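Local coordinates for GDSL-like Lipase (PDB 3P94), which probably hydrolyses ester bonds as a serine hydrolase of the SGNH (GDSL-like lipase) family, perhaps those of lysophospholipids, at residues A[9-14]-A[32-37]; A[13-18]-A[50-55]; A[25-30]-A[41-46]; A[57-62]-A[104-109]. All blocks are in the same frame, centred on the assembly; numbering follows the deposited sequence.

Interaction 1 of 4, residues A[9-14]-A[32-37]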
loop_
_atom_site.group_PDB
_atom_site.type_symbol
_atom_site.label_atom_id
_atom_site.label_comp_id
_atom_site.label_asym_id
_atom_site.label_seq_id
_atom_site.Cartn_x
_atom_site.Cartn_y
_atom_site.Cartn_z
ATOM N N PHE A 9 -5.318 -12.894 9.060
ATOM C CA PHE A 9 -5.235 -12.287 10.400
ATOM C C PHE A 9 -4.088 -12.936 11.200
ATOM O O PHE A 9 -3.492 -12.293 12.066
ATOM C CB PHE A 9 -6.561 -12.488 11.158
ATOM C CG PHE A 9 -7.708 -11.573 10.798
ATOM C CD1 PHE A 9 -7.739 -10.266 11.252
ATOM C CD2 PHE A 9 -8.809 -12.051 10.092
ATOM C CE1 PHE A 9 -8.839 -9.442 10.990
ATOM C CE2 PHE A 9 -9.906 -11.221 9.818
ATOM C CZ PHE A 9 -9.911 -9.922 10.263
ATOM N N GLY A 10 -3.810 -14.202 10.886
ATOM C CA GLY A 10 -2.758 -15.004 11.505
ATOM C C GLY A 10 -1.341 -14.559 11.199
ATOM O O GLY A 10 -0.428 -14.883 11.954
ATOM N N ARG A 11 -1.132 -13.804 10.104
ATOM C CA ARG A 11 0.206 -13.337 9.732
ATOM C C ARG A 11 0.818 -12.414 10.808
ATOM O O ARG A 11 1.981 -12.619 11.188
ATOM C CB ARG A 11 0.188 -12.637 8.363
ATOM C CG ARG A 11 1.508 -11.921 7.965
ATOM C CD ARG A 11 2.648 -12.853 7.544
ATOM N NE ARG A 11 3.886 -12.105 7.331
ATOM C CZ ARG A 11 4.223 -11.525 6.183
ATOM N NH1 ARG A 11 3.438 -11.637 5.118
ATOM N NH2 ARG A 11 5.358 -10.849 6.084
ATOM N N TYR A 12 0.054 -11.424 11.304
ATOM C CA TYR A 12 0.602 -10.489 12.296
ATOM C C TYR A 12 -0.086 -10.510 13.664
ATOM O O TYR A 12 0.258 -9.678 14.510
ATOM C CB TYR A 12 0.541 -9.067 11.747
ATOM C CG TYR A 12 1.463 -8.838 10.567
ATOM C CD1 TYR A 12 2.847 -8.856 10.726
ATOM C CD2 TYR A 12 0.953 -8.519 9.314
ATOM C CE1 TYR A 12 3.700 -8.603 9.659
ATOM C CE2 TYR A 12 1.796 -8.246 8.241
ATOM C CZ TYR A 12 3.168 -8.307 8.414
ATOM O OH TYR A 12 4.002 -8.040 7.368
ATOM N N ALA A 13 -1.031 -11.446 13.902
ATOM C CA ALA A 13 -1.751 -11.529 15.184
ATOM C C ALA A 13 -0.777 -11.550 16.390
ATOM O O ALA A 13 -0.971 -10.800 17.342
ATOM C CB ALA A 13 -2.640 -12.764 15.208
ATOM N N GLU A 14 0.297 -12.359 16.309
ATOM C CA GLU A 14 1.296 -12.492 17.368
ATOM C C GLU A 14 2.184 -11.257 17.466
ATOM O O GLU A 14 2.413 -10.765 18.576
ATOM C CB GLU A 14 2.142 -13.766 17.174
ATOM C CG GLU A 14 1.398 -15.043 17.523
ATOM C CD GLU A 14 0.828 -15.118 18.930
ATOM O OE1 GLU A 14 1.529 -14.732 19.892
ATOM O OE2 GLU A 14 -0.335 -15.561 19.064
ATOM N N ILE A 32 4.433 -5.252 -2.383
ATOM C CA ILE A 32 5.403 -4.143 -2.470
ATOM C C ILE A 32 5.827 -3.730 -1.044
ATOM O O ILE A 32 7.017 -3.553 -0.794
ATOM C CB ILE A 32 4.875 -2.963 -3.320
ATOM C CG1 ILE A 32 4.690 -3.449 -4.787
ATOM C CG2 ILE A 32 5.839 -1.775 -3.259
ATOM C CD1 ILE A 32 3.889 -2.535 -5.684
ATOM N N THR A 33 4.876 -3.640 -0.111
ATOM C CA THR A 33 5.190 -3.324 1.282
ATOM C C THR A 33 5.884 -4.552 1.916
ATOM O O THR A 33 6.878 -4.396 2.617
ATOM C CB THR A 33 3.919 -2.881 2.049
ATOM O OG1 THR A 33 3.338 -1.755 1.382
ATOM C CG2 THR A 33 4.214 -2.494 3.494
ATOM N N ASP A 34 5.376 -5.768 1.636
ATOM C CA ASP A 34 5.947 -7.023 2.174
ATOM C C ASP A 34 7.405 -7.290 1.672
ATOM O O ASP A 34 8.189 -7.935 2.366
ATOM C CB ASP A 34 5.045 -8.230 1.846
ATOM C CG ASP A 34 5.107 -9.385 2.839
ATOM O OD1 ASP A 34 5.867 -9.287 3.830
ATOM O OD2 ASP A 34 4.358 -10.362 2.655
ATOM N N GLY A 35 7.757 -6.766 0.500
ATOM C CA GLY A 35 9.087 -6.933 -0.074
ATOM C C GLY A 35 10.116 -5.927 0.405
ATOM O O GLY A 35 11.306 -6.048 0.094
ATOM N N TRP A 36 9.672 -4.926 1.167
ATOM C CA TRP A 36 10.532 -3.861 1.651
ATOM C C TRP A 36 11.532 -4.361 2.697
ATOM O O TRP A 36 12.711 -4.028 2.566
ATOM C CB TRP A 36 9.706 -2.691 2.206
ATOM C CG TRP A 36 10.348 -1.334 2.054
ATOM C CD1 TRP A 36 11.679 -1.031 2.132
ATOM C CD2 TRP A 36 9.668 -0.095 1.816
ATOM N NE1 TRP A 36 11.872 0.311 1.911
ATOM C CE2 TRP A 36 10.653 0.910 1.710
ATOM C CE3 TRP A 36 8.321 0.253 1.617
ATOM C CZ2 TRP A 36 10.329 2.251 1.437
ATOM C CZ3 TRP A 36 7.995 1.586 1.375
ATOM C CH2 TRP A 36 8.987 2.568 1.299
ATOM N N TRP A 37 11.090 -5.145 3.714
ATOM C CA TRP A 37 12.002 -5.659 4.758
ATOM C C TRP A 37 13.153 -6.527 4.149
ATOM O O TRP A 37 14.294 -6.211 4.455
ATOM C CB TRP A 37 11.260 -6.425 5.866
ATOM C CG TRP A 37 12.170 -6.899 6.964
ATOM C CD1 TRP A 37 12.535 -6.209 8.078
ATOM C CD2 TRP A 37 12.866 -8.158 7.024
ATOM N NE1 TRP A 37 13.427 -6.947 8.823
ATOM C CE2 TRP A 37 13.640 -8.151 8.206
ATOM C CE3 TRP A 37 12.899 -9.298 6.199
ATOM C CZ2 TRP A 37 14.457 -9.233 8.573
ATOM C CZ3 TRP A 37 13.686 -10.373 6.576
ATOM C CH2 TRP A 37 14.446 -10.341 7.753
#
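Arg11 and Asp34 are the nearest backbone neighbours here, yet their CA atoms stay 11.4 Å apart, so the segment 9-14 and the helical segment 32-37 are joined by side chains alone. The joint is an end-on, two-nitrogen salt bridge on the flavodoxin-like SGNH hydrolase fold. Arg11 and Asp34 reach out from opposite directions. Arg11 NH1 donates to Asp34 OD2 at 2.9 Å, and Arg11 NH2 donates to Asp34 OD1 at 2.8 Å, both nearly straight. Each carboxylate oxygen is met on its syn side and lies close to the guanidinium plane, although the two flat groups are twisted 31° against each other. The Asp34 side chain extends with CG anti to the backbone N (chi1 -151°), which sends the carboxylate out from helix 31-34 to meet the arginine. That helix starts at Ser31, probably the nucleophile of a Ser-His-Asp triad with His182 and Asp179, as expected of this family; Asp34 lies near this group without touching it. Ser55 N also donates to Asp34 OD2, so that oxygen serves two partners. Tyr12, its hydroxyl bonded to Gly53 O, packs beside Arg11. The Tyr12 ring carries Arg11 CG over one face, near the rim, while Tyr12 OH lies 3.3 Å above the plane of the Arg11 guanidinium.

Interaction 2 of 4, residues A[13-18]-A[50-55]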
loop_
_atom_site.group_PDB
_atom_site.type_symbol
_atom_site.label_atom_id
_atom_site.label_comp_id
_atom_site.label_asym_id
_atom_site.label_seq_id
_atom_site.Cartn_x
_atom_site.Cartn_y
_atom_site.Cartn_z
ATOM N N ALA A 13 -1.031 -11.446 13.902
ATOM C CA ALA A 13 -1.751 -11.529 15.184
ATOM C C ALA A 13 -0.777 -11.550 16.390
ATOM O O ALA A 13 -0.971 -10.800 17.342
ATOM C CB ALA A 13 -2.640 -12.764 15.208
ATOM N N GLU A 14 0.297 -12.359 16.309
ATOM C CA GLU A 14 1.296 -12.492 17.368
ATOM C C GLU A 14 2.184 -11.257 17.466
ATOM O O GLU A 14 2.413 -10.765 18.576
ATOM C CB GLU A 14 2.142 -13.766 17.174
ATOM C CG GLU A 14 1.398 -15.043 17.523
ATOM C CD GLU A 14 0.828 -15.118 18.930
ATOM O OE1 GLU A 14 1.529 -14.732 19.892
ATOM O OE2 GLU A 14 -0.335 -15.561 19.064
ATOM N N ALA A 15 2.673 -10.755 16.318
ATOM C CA ALA A 15 3.514 -9.561 16.236
ATOM C C ALA A 15 2.827 -8.333 16.856
ATOM O O ALA A 15 3.493 -7.548 17.528
ATOM C CB ALA A 15 3.869 -9.280 14.796
ATOM N N ASN A 16 1.499 -8.189 16.662
ATOM C CA ASN A 16 0.695 -7.082 17.198
ATOM C C ASN A 16 0.726 -7.012 18.733
ATOM O O ASN A 16 0.654 -5.915 19.289
ATOM C CB ASN A 16 -0.749 -7.200 16.722
ATOM C CG ASN A 16 -0.943 -6.882 15.251
ATOM O OD1 ASN A 16 -0.121 -6.229 14.602
ATOM N ND2 ASN A 16 -2.034 -7.345 14.682
ATOM N N LYS A 17 0.870 -8.165 19.404
ATOM C CA LYS A 17 0.886 -8.285 20.874
ATOM C C LYS A 17 2.126 -7.642 21.535
ATOM O O LYS A 17 2.090 -7.385 22.738
ATOM C CB LYS A 17 0.783 -9.755 21.302
ATOM C CG LYS A 17 -0.469 -10.475 20.780
ATOM C CD LYS A 17 -0.829 -11.646 21.679
ATOM C CE LYS A 17 -1.168 -12.916 20.961
ATOM N NZ LYS A 17 -0.620 -14.076 21.696
ATOM N N THR A 18 3.200 -7.364 20.776
ATOM C CA THR A 18 4.405 -6.756 21.352
ATOM C C THR A 18 4.695 -5.366 20.766
ATOM O O THR A 18 5.694 -4.737 21.142
ATOM C CB THR A 18 5.615 -7.691 21.249
ATOM O OG1 THR A 18 5.796 -8.108 19.895
ATOM C CG2 THR A 18 5.498 -8.891 22.189
ATOM N N VAL A 50 5.729 0.571 11.635
ATOM C CA VAL A 50 5.208 -0.783 11.811
ATOM C C VAL A 50 4.880 -1.323 10.419
ATOM O O VAL A 50 4.056 -0.740 9.721
ATOM C CB VAL A 50 3.993 -0.832 12.778
ATOM C CG1 VAL A 50 3.411 -2.237 12.865
ATOM C CG2 VAL A 50 4.372 -0.334 14.163
ATOM N N ASP A 51 5.536 -2.416 10.016
ATOM C CA ASP A 51 5.351 -3.029 8.699
ATOM C C ASP A 51 4.202 -4.042 8.760
ATOM O O ASP A 51 4.281 -5.037 9.478
ATOM C CB ASP A 51 6.683 -3.681 8.249
ATOM C CG ASP A 51 6.637 -4.603 7.036
ATOM O OD1 ASP A 51 5.651 -4.510 6.240
ATOM O OD2 ASP A 51 7.604 -5.388 6.853
ATOM N N ARG A 52 3.129 -3.770 8.019
ATOM C CA ARG A 52 1.969 -4.655 7.984
ATOM C C ARG A 52 1.589 -5.017 6.534
ATOM O O ARG A 52 0.416 -5.243 6.229
ATOM C CB ARG A 52 0.782 -4.047 8.772
ATOM C CG ARG A 52 0.974 -4.040 10.311
ATOM C CD ARG A 52 1.046 -5.464 10.871
ATOM N NE ARG A 52 1.293 -5.544 12.311
ATOM C CZ ARG A 52 2.494 -5.691 12.860
ATOM N NH1 ARG A 52 3.580 -5.737 12.103
ATOM N NH2 ARG A 52 2.621 -5.782 14.175
ATOM N N GLY A 53 2.601 -5.136 5.670
ATOM C CA GLY A 53 2.402 -5.555 4.285
ATOM C C GLY A 53 2.227 -7.059 4.188
ATOM O O GLY A 53 2.878 -7.795 4.930
ATOM N N ILE A 54 1.312 -7.535 3.331
ATOM C CA ILE A 54 1.099 -8.982 3.125
ATOM C C ILE A 54 1.031 -9.270 1.630
ATOM O O ILE A 54 0.112 -8.790 0.948
ATOM C CB ILE A 54 -0.139 -9.570 3.863
ATOM C CG1 ILE A 54 0.012 -9.460 5.398
ATOM C CG2 ILE A 54 -0.325 -11.062 3.473
ATOM C CD1 ILE A 54 -1.170 -10.025 6.232
ATOM N N SER A 55 1.981 -10.098 1.135
ATOM C CA SER A 55 2.054 -10.483 -0.269
ATOM C C SER A 55 0.718 -10.984 -0.828
ATOM O O SER A 55 0.020 -11.732 -0.154
ATOM C CB SER A 55 3.106 -11.564 -0.467
ATOM O OG SER A 55 4.392 -11.029 -0.207
#
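Arg52 bends at its second torsion (chi2 -65°) and is extended at the next, which carries its guanidinium to the short helix 13-16; there Asn16, with CG beside the backbone N (chi1 -72°), holds out its amide oxygen. The grip is side-on: Arg52 NE and Arg52 NH2 both point at Asn16 OD1, each 2.8 Å from it. Because one oxygen sits in the fork between two N-H groups, both bonds are clearly bent. NE approaches in the carbonyl plane, whereas NH2 is tilted out of it, and the amide and guanidinium planes stand 36° apart. The remaining nitrogen, Arg52 NH1, turns back to its own strand and donates to Asp51 O at 2.8 Å, from above that carbonyl plane. Val50 CG1 lies 3.5 Å over the centre of one guanidinium face, so the group is held by its edges and by a methyl on its flat side. Ala15 adds a light touch, its CB 3.8 Å from Arg52 NH2. A leucine here, with no N-H groups to offer, would probably leave Asn16 OD1 and Asp51 O without these mates and loosen the oxygen side of the Asn16 amide. Asn16 ND2 is bonded to Asp69 of helix 59-71, so this amide bridges a helix and a strand. Strand 49-53 is an outermost strand of the parallel sheet, hydrogen-bonded to strand 23-29; helix 13-16 lies beside it, with Gln68 of helix 59-71 against Ala13 and Asn16.

Interaction 3 of 4, residues A[25-30]-A[41-46]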
loop_
_atom_site.group_PDB
_atom_site.type_symbol
_atom_site.label_atom_id
_atom_site.label_comp_id
_atom_site.label_asym_id
_atom_site.label_seq_id
_atom_site.Cartn_x
_atom_site.Cartn_y
_atom_site.Cartn_z
ATOM N N VAL A 25 3.685 5.119 12.984
ATOM C CA VAL A 25 3.154 5.002 11.626
ATOM C C VAL A 25 3.108 3.538 11.238
ATOM O O VAL A 25 4.105 2.824 11.382
ATOM C CB VAL A 25 3.981 5.815 10.575
ATOM C CG1 VAL A 25 3.405 5.651 9.171
ATOM C CG2 VAL A 25 4.089 7.298 10.937
ATOM N N VAL A 26 1.969 3.103 10.713
ATOM C CA VAL A 26 1.775 1.754 10.237
ATOM C C VAL A 26 1.780 1.789 8.702
ATOM O O VAL A 26 1.133 2.648 8.111
ATOM C CB VAL A 26 0.467 1.151 10.818
ATOM C CG1 VAL A 26 0.051 -0.130 10.077
ATOM C CG2 VAL A 26 0.610 0.891 12.319
ATOM N N PHE A 27 2.538 0.889 8.071
ATOM C CA PHE A 27 2.565 0.746 6.613
ATOM C C PHE A 27 1.651 -0.420 6.251
ATOM O O PHE A 27 1.963 -1.577 6.560
ATOM C CB PHE A 27 4.001 0.526 6.080
ATOM C CG PHE A 27 4.818 1.788 5.879
ATOM C CD1 PHE A 27 5.103 2.629 6.945
ATOM C CD2 PHE A 27 5.341 2.107 4.629
ATOM C CE1 PHE A 27 5.842 3.796 6.753
ATOM C CE2 PHE A 27 6.109 3.253 4.443
ATOM C CZ PHE A 27 6.364 4.087 5.508
HETATM N N MSE A 28 0.503 -0.097 5.649
HETATM C CA MSE A 28 -0.503 -1.067 5.206
HETATM C C MSE A 28 -0.277 -1.306 3.710
HETATM O O MSE A 28 -0.159 -0.349 2.928
HETATM C CB MSE A 28 -1.920 -0.503 5.540
HETATM C CG MSE A 28 -3.094 -1.312 5.015
HETATM SE SE MSE A 28 -3.008 -3.227 5.477
HETATM C CE MSE A 28 -2.720 -3.153 7.286
ATOM N N GLY A 29 -0.166 -2.573 3.324
ATOM C CA GLY A 29 0.052 -2.887 1.927
ATOM C C GLY A 29 0.073 -4.345 1.530
ATOM O O GLY A 29 -0.289 -5.250 2.294
ATOM N N ASN A 30 0.490 -4.547 0.295
ATOM C CA ASN A 30 0.569 -5.827 -0.393
ATOM C C ASN A 30 2.029 -6.315 -0.487
ATOM O O ASN A 30 2.813 -6.078 0.438
ATOM C CB ASN A 30 -0.069 -5.677 -1.777
ATOM C CG ASN A 30 0.439 -4.502 -2.601
ATOM O OD1 ASN A 30 1.645 -4.178 -2.646
ATOM N ND2 ASN A 30 -0.473 -3.852 -3.291
ATOM N N SER A 41 16.265 -4.343 5.606
ATOM C CA SER A 41 15.852 -4.916 6.896
ATOM C C SER A 41 15.692 -3.915 8.055
ATOM O O SER A 41 14.941 -4.219 8.977
ATOM C CB SER A 41 16.800 -6.030 7.321
ATOM O OG SER A 41 18.098 -5.541 7.615
ATOM N N THR A 42 16.340 -2.731 8.004
ATOM C CA THR A 42 16.215 -1.770 9.104
ATOM C C THR A 42 15.343 -0.534 8.759
ATOM O O THR A 42 15.215 0.332 9.622
ATOM C CB THR A 42 17.591 -1.319 9.614
ATOM O OG1 THR A 42 18.265 -0.574 8.598
ATOM C CG2 THR A 42 18.451 -2.474 10.112
ATOM N N PHE A 43 14.724 -0.465 7.547
ATOM C CA PHE A 43 13.902 0.692 7.132
ATOM C C PHE A 43 12.800 1.036 8.145
ATOM O O PHE A 43 12.627 2.206 8.499
ATOM C CB PHE A 43 13.270 0.509 5.732
ATOM C CG PHE A 43 12.243 1.567 5.396
ATOM C CD1 PHE A 43 12.608 2.904 5.279
ATOM C CD2 PHE A 43 10.897 1.236 5.263
ATOM C CE1 PHE A 43 11.649 3.886 5.010
ATOM C CE2 PHE A 43 9.938 2.220 4.999
ATOM C CZ PHE A 43 10.319 3.535 4.875
ATOM N N PHE A 44 12.025 0.039 8.550
ATOM C CA PHE A 44 10.917 0.286 9.464
ATOM C C PHE A 44 11.425 0.561 10.880
ATOM O O PHE A 44 10.985 1.526 11.488
ATOM C CB PHE A 44 9.919 -0.880 9.445
ATOM C CG PHE A 44 9.333 -1.118 8.074
ATOM C CD1 PHE A 44 8.295 -0.325 7.596
ATOM C CD2 PHE A 44 9.846 -2.113 7.242
ATOM C CE1 PHE A 44 7.755 -0.540 6.322
ATOM C CE2 PHE A 44 9.318 -2.309 5.954
ATOM C CZ PHE A 44 8.275 -1.521 5.508
ATOM N N ILE A 45 12.360 -0.262 11.384
ATOM C CA ILE A 45 12.895 -0.155 12.743
ATOM C C ILE A 45 13.600 1.201 12.982
ATOM O O ILE A 45 13.352 1.804 14.020
ATOM C CB ILE A 45 13.821 -1.378 13.047
ATOM C CG1 ILE A 45 13.010 -2.656 13.364
ATOM C CG2 ILE A 45 14.853 -1.091 14.098
ATOM C CD1 ILE A 45 13.693 -3.999 12.822
ATOM N N ARG A 46 14.451 1.686 12.048
ATOM C CA ARG A 46 15.186 2.955 12.254
ATOM C C ARG A 46 14.276 4.193 12.251
ATOM O O ARG A 46 14.645 5.231 12.794
ATOM C CB ARG A 46 16.327 3.130 11.240
ATOM C CG ARG A 46 15.911 3.370 9.778
ATOM C CD ARG A 46 17.128 3.248 8.877
ATOM N NE ARG A 46 16.808 3.525 7.476
ATOM C CZ ARG A 46 16.903 2.635 6.497
ATOM N NH1 ARG A 46 17.312 1.396 6.751
ATOM N NH2 ARG A 46 16.593 2.974 5.254
#
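Arg46 NH2, at the edge of the Phe43 ring that meets Phe27 and in that ring's plane, is shared by two carboxylates, those of Glu192 and Asp40, while Arg46 NH1 donates to Thr42 OG1 at 2.9 Å. Phe43 CA lies over one face of this guanidinium, toward its rim, and the Phe43 ring leads on into an aromatic cluster. In it Phe27 offers a face to two neighbouring rings. Phe44 comes edge-on, a T-shaped pair with planes at 83°, its CE1 atom 3.8 Å from Phe27 CG. Phe43 is an offset edge-to-face partner, turned 88° to the Phe27 ring, with Phe43 CE2 4.0 Å from Phe27 CE2. Phe43 and Phe44 also meet each other, Phe43 CD2 standing 3.6 Å above the centre of the Phe44 ring. Phe43 gets there with CG anti to its backbone nitrogen (chi1 170°). Replacing Phe27 by an alanine would probably leave a gap beneath the Phe43 and Phe44 edges and let both rings shift. Trp36 extends the cluster, stacked on Phe43 and edge-to-face with Phe44. Phe27 belongs to strand 23-29, between strands 49-53 and 75-81, and also touches Val195 and Ile199 of helix 185-202; helix 43-47 packs beside them.

Interaction 4 of 4, residues A[57-62]-A[104-109]; sequences QTTSEM and VSMAEL
Met106, a selenomethionine, carries this contact with the end of its side chain. Its methyl CE rests 3.5 Å from Thr59 O and 3.8 Å from Thr59 CB, coming in roughly at a right angle to the threonine side chain. The same methyl lies 3.9 Å from Met62 CB, and Met106 SE is almost as close to that carbon. The chain of Met106 is extended until chi3 (-112°), where it bends and tucks the methyl against the first turn of the opposing helix. Thr59 turns its hydroxyl to other partners, Asp86 OD2 and Asn102 ND2, while its CB and CG2 meet the methyl. Farther along helix 59-71, Leu63 and Phe66 also touch Met106. Behind these contacts, the first turn is capped at its N-terminus. Thr58 OG1 accepts from Ser60 N at 3.3 Å, and Glu61 OE1 takes the Thr58 backbone N at 2.8 Å. Thr58 OG1 donates to Glu61 OE1 as well, and the two donors reach that oxygen from opposite faces of the carboxylate. Thr58 as N-cap and Glu61 form a capping box, which opens helix 59-71 where it packs against helix 96-112 in one of the helical layers flanking the parallel sheet of this flavodoxin-like fold.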
loop_
_atom_site.group_PDB
_atom_site.type_symbol
_atom_site.label_atom_id
_atom_site.label_comp_id
_atom_site.label_asym_id
_atom_site.label_seq_id
_atom_site.Cartn_x
_atom_site.Cartn_y
_atom_site.Cartn_z
ATOM N N GLN A 57 -2.178 -9.585 -1.336
ATOM C CA GLN A 57 -3.447 -9.053 -0.846
ATOM C C GLN A 57 -4.021 -7.945 -1.725
ATOM O O GLN A 57 -3.281 -7.152 -2.310
ATOM C CB GLN A 57 -3.311 -8.542 0.590
ATOM C CG GLN A 57 -3.195 -9.678 1.600
ATOM C CD GLN A 57 -3.851 -9.371 2.923
ATOM O OE1 GLN A 57 -3.984 -8.214 3.331
ATOM N NE2 GLN A 57 -4.306 -10.414 3.616
ATOM N N THR A 58 -5.350 -7.906 -1.794
ATOM C CA THR A 58 -6.093 -6.874 -2.506
ATOM C C THR A 58 -6.663 -5.919 -1.448
ATOM O O THR A 58 -6.537 -6.185 -0.244
ATOM C CB THR A 58 -7.188 -7.464 -3.415
ATOM O OG1 THR A 58 -8.335 -7.841 -2.643
ATOM C CG2 THR A 58 -6.697 -8.599 -4.306
ATOM N N THR A 59 -7.325 -4.839 -1.891
ATOM C CA THR A 59 -7.938 -3.860 -0.970
ATOM C C THR A 59 -9.044 -4.518 -0.118
ATOM O O THR A 59 -9.321 -4.021 0.971
ATOM C CB THR A 59 -8.475 -2.660 -1.741
ATOM O OG1 THR A 59 -9.462 -3.100 -2.666
ATOM C CG2 THR A 59 -7.369 -1.853 -2.447
ATOM N N SER A 60 -9.665 -5.635 -0.610
ATOM C CA SER A 60 -10.726 -6.336 0.122
ATOM C C SER A 60 -10.183 -6.978 1.414
ATOM O O SER A 60 -10.749 -6.729 2.477
ATOM C CB SER A 60 -11.410 -7.372 -0.760
ATOM O OG SER A 60 -12.217 -6.725 -1.730
ATOM N N GLU A 61 -9.074 -7.756 1.343
ATOM C CA GLU A 61 -8.479 -8.376 2.543
ATOM C C GLU A 61 -7.984 -7.302 3.483
ATOM O O GLU A 61 -8.124 -7.413 4.697
ATOM C CB GLU A 61 -7.324 -9.333 2.206
ATOM C CG GLU A 61 -7.754 -10.567 1.425
ATOM C CD GLU A 61 -7.518 -10.475 -0.073
ATOM O OE1 GLU A 61 -7.433 -9.345 -0.609
ATOM O OE2 GLU A 61 -7.375 -11.544 -0.705
HETATM N N MSE A 62 -7.431 -6.241 2.906
HETATM C CA MSE A 62 -6.895 -5.136 3.670
HETATM C C MSE A 62 -7.973 -4.409 4.466
HETATM O O MSE A 62 -7.744 -4.108 5.647
HETATM C CB MSE A 62 -6.157 -4.186 2.733
HETATM C CG MSE A 62 -4.814 -4.714 2.333
HETATM SE SE MSE A 62 -3.930 -3.344 1.320
HETATM C CE MSE A 62 -3.315 -4.527 -0.147
ATOM N N VAL A 104 -11.553 4.120 0.161
ATOM C CA VAL A 104 -12.371 5.167 0.820
ATOM C C VAL A 104 -12.876 4.646 2.187
ATOM O O VAL A 104 -12.831 5.380 3.177
ATOM C CB VAL A 104 -13.545 5.656 -0.071
ATOM C CG1 VAL A 104 -14.458 6.638 0.673
ATOM C CG2 VAL A 104 -13.024 6.288 -1.358
ATOM N N SER A 105 -13.320 3.380 2.245
ATOM C CA SER A 105 -13.788 2.783 3.501
ATOM C C SER A 105 -12.634 2.682 4.513
ATOM O O SER A 105 -12.853 2.981 5.681
ATOM C CB SER A 105 -14.420 1.427 3.246
ATOM O OG SER A 105 -15.710 1.621 2.697
HETATM N N MSE A 106 -11.395 2.328 4.063
HETATM C CA MSE A 106 -10.214 2.314 4.954
HETATM C C MSE A 106 -9.936 3.734 5.484
HETATM O O MSE A 106 -9.711 3.902 6.689
HETATM C CB MSE A 106 -8.968 1.766 4.251
HETATM C CG MSE A 106 -9.022 0.254 3.991
HETATM SE SE MSE A 106 -7.291 -0.379 3.306
HETATM C CE MSE A 106 -7.866 -0.841 1.518
ATOM N N ALA A 107 -9.998 4.756 4.601
ATOM C CA ALA A 107 -9.773 6.158 4.977
ATOM C C ALA A 107 -10.795 6.611 6.015
ATOM O O ALA A 107 -10.420 7.247 7.000
ATOM C CB ALA A 107 -9.829 7.063 3.741
ATOM N N GLU A 108 -12.073 6.249 5.821
ATOM C CA GLU A 108 -13.153 6.637 6.733
ATOM C C GLU A 108 -13.024 5.928 8.090
ATOM O O GLU A 108 -13.288 6.555 9.120
ATOM C CB GLU A 108 -14.521 6.382 6.096
ATOM C CG GLU A 108 -14.826 7.358 4.964
ATOM C CD GLU A 108 -16.221 7.323 4.368
ATOM O OE1 GLU A 108 -16.995 6.387 4.671
ATOM O OE2 GLU A 108 -16.546 8.254 3.599
ATOM N N LEU A 109 -12.591 4.653 8.105
ATOM C CA LEU A 109 -12.370 3.914 9.357
ATOM C C LEU A 109 -11.207 4.522 10.137
ATOM O O LEU A 109 -11.294 4.651 11.360
ATOM C CB LEU A 109 -12.104 2.411 9.099
ATOM C CG LEU A 109 -13.310 1.554 8.736
ATOM C CD1 LEU A 109 -12.863 0.156 8.353
ATOM C CD2 LEU A 109 -14.338 1.481 9.885
#

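Interactions 3 and 4 are buried and apolar, rings in one and selenomethionine methyl packing in the other; interactions 1 and 2 lie nearer the surface and rest on arginine. Those two share Ala13 and Glu14 and sit side by side, tying the N-terminal segment to helix 31-34 through a charged pair in interaction 1 and to the edge strand 49-53 through a neutral amide in interaction 2. Tyr12 and Gly53 link them directly. Interaction 3 grips strand 23-29, the neighbour of strand 49-53, and meets interaction 1 through Trp36. Interaction 4 stands apart, about 16 Å centre to centre from interactions 1 and 2, yet Met62 packs against Met28 and Asn30 of interaction 3's strand segment.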